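Local structure of START domain-containing protein 10 (Homo sapiens, 6SER) at residues A[45-48]-A[53-56]. The protein binds phosphatidylcholine and phosphatidylethanolamine and transfers them between membranes, preferring species with a palmitoyl or stearoyl chain at sn-1 and an unsaturated chain at sn-2. Residues are numbered along the deposited sequence; the frame is centred on the assembly and turned at random.
Sequences LTYS and SVWV
The carbonyl oxygen of Val54 takes two backbone N-H groups from the facing strand. Thr46 N lies 2.8 Å from Val54 O, nearly in line with the carbonyl bond, while Tyr47 N gives the same Val54 O a weak bond of 3.4 Å. Two successive residues opposite one make a classic beta bulge, and the register slips by one residue between the Leu45–Trp55 and Tyr47–Val54 pairs. Within the bulge, Val54 N returns a bond to Tyr47 O at 3.1 Å, arriving from above the carbonyl plane, and Ser53 CA lends a CA-H...O contact to that oxygen.

On the face carrying Leu45, Ser48, Ser53 and Trp55, Leu45 CD2 lies over one side of the indole, making a CH-pi contact 3.7 Å from the centroid of the Trp55 five-membered ring. The same Leu45 CD2 meets Ser53 CB at 3.8 Å. CG of Leu45 stands anti to the backbone N (chi1 -164°), and chi2 of -78° turns CD2 over the ring. The other face pairs Tyr47 CB with Val54 CB at 4.0 Å, and both side chains rest on Pro209 of helix 197-227. Thr46 OG1 lies beside Val56 CG2 and reaches Gln205 of that helix through a weak hydrogen bond.

Strand 43-49 thus forms an antiparallel hairpin with 52-57, whose other edge pairs with 68-74 in the curled START sheet. The chemistry of the contact is divided: backbone bonds fix the bulged register, a leucine methyl covers one face of the indole, and across the sheet mainly apolar contacts join the hairpin to the long C-terminal helix.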
loop_
_atom_site.group_PDB
_atom_site.type_symbol
_atom_site.label_atom_id
_atom_site.label_comp_id
_atom_site.label_asym_id
_atom_site.label_seq_id
_atom_site.Cartn_x
_atom_site.Cartn_y
_atom_site.Cartn_z
ATOM N N LEU A 45 10.368 -17.796 -5.416
ATOM C CA LEU A 45 8.956 -18.076 -5.600
ATOM C C LEU A 45 8.458 -18.975 -4.475
ATOM O O LEU A 45 9.127 -19.930 -4.076
ATOM C CB LEU A 45 8.728 -18.731 -6.963
ATOM C CG LEU A 45 7.320 -18.803 -7.565
ATOM C CD1 LEU A 45 6.480 -19.915 -6.947
ATOM C CD2 LEU A 45 6.604 -17.456 -7.468
ATOM N N THR A 46 7.269 -18.665 -3.980
ATOM C CA THR A 46 6.647 -19.327 -2.843
ATOM C C THR A 46 5.260 -19.868 -3.159
ATOM O O THR A 46 4.818 -20.829 -2.522
ATOM C CB THR A 46 6.573 -18.333 -1.661
ATOM O OG1 THR A 46 7.811 -18.363 -0.932
ATOM C CG2 THR A 46 5.406 -18.614 -0.729
ATOM N N TYR A 47 4.583 -19.293 -4.150
ATOM C CA TYR A 47 3.236 -19.674 -4.541
ATOM C C TYR A 47 3.049 -19.248 -5.990
ATOM O O TYR A 47 3.674 -18.288 -6.449
ATOM C CB TYR A 47 2.201 -19.025 -3.607
ATOM C CG TYR A 47 0.749 -19.201 -4.001
ATOM C CD1 TYR A 47 0.160 -18.373 -4.950
ATOM C CD2 TYR A 47 -0.045 -20.168 -3.395
ATOM C CE1 TYR A 47 -1.168 -18.519 -5.308
ATOM C CE2 TYR A 47 -1.381 -20.317 -3.743
ATOM C CZ TYR A 47 -1.935 -19.489 -4.700
ATOM O OH TYR A 47 -3.259 -19.630 -5.063
ATOM N N SER A 48 2.198 -19.981 -6.713
ATOM C CA SER A 48 1.917 -19.679 -8.114
ATOM C C SER A 48 0.744 -20.508 -8.621
ATOM O O SER A 48 0.918 -21.665 -9.019
ATOM C CB SER A 48 3.145 -19.933 -8.990
ATOM O OG SER A 48 2.887 -19.590 -10.339
ATOM N N SER A 53 1.124 -15.044 -8.079
ATOM C CA SER A 53 2.367 -15.586 -7.542
ATOM C C SER A 53 2.866 -14.727 -6.387
ATOM O O SER A 53 2.647 -13.512 -6.347
ATOM C CB SER A 53 3.455 -15.692 -8.616
ATOM O OG SER A 53 3.297 -14.685 -9.592
ATOM N N VAL A 54 3.549 -15.382 -5.448
ATOM C CA VAL A 54 4.109 -14.750 -4.258
ATOM C C VAL A 54 5.604 -15.053 -4.204
ATOM O O VAL A 54 6.012 -16.212 -4.341
ATOM C CB VAL A 54 3.404 -15.234 -2.975
ATOM C CG1 VAL A 54 3.987 -14.553 -1.731
ATOM C CG2 VAL A 54 1.911 -14.989 -3.067
ATOM N N TRP A 55 6.415 -14.011 -4.020
ATOM C CA TRP A 55 7.849 -14.138 -3.808
ATOM C C TRP A 55 8.227 -13.604 -2.429
ATOM O O TRP A 55 7.489 -12.827 -1.813
ATOM C CB TRP A 55 8.663 -13.373 -4.859
ATOM C CG TRP A 55 8.590 -13.890 -6.259
ATOM C CD1 TRP A 55 9.502 -14.695 -6.890
ATOM C CD2 TRP A 55 7.571 -13.607 -7.223
ATOM N NE1 TRP A 55 9.102 -14.937 -8.182
ATOM C CE2 TRP A 55 7.920 -14.280 -8.413
ATOM C CE3 TRP A 55 6.398 -12.855 -7.194
ATOM C CZ2 TRP A 55 7.138 -14.224 -9.557
ATOM C CZ3 TRP A 55 5.619 -12.803 -8.332
ATOM C CH2 TRP A 55 5.994 -13.477 -9.499
ATOM N N VAL A 56 9.336 -14.073 -1.928
ATOM C CA VAL A 56 9.833 -13.647 -0.659
ATOM C C VAL A 56 11.287 -13.300 -0.868
ATOM O O VAL A 56 11.936 -13.935 -1.628
ATOM C CB VAL A 56 9.633 -14.741 0.374
ATOM C CG1 VAL A 56 10.224 -14.350 1.687
ATOM C CG2 VAL A 56 8.169 -14.998 0.579
#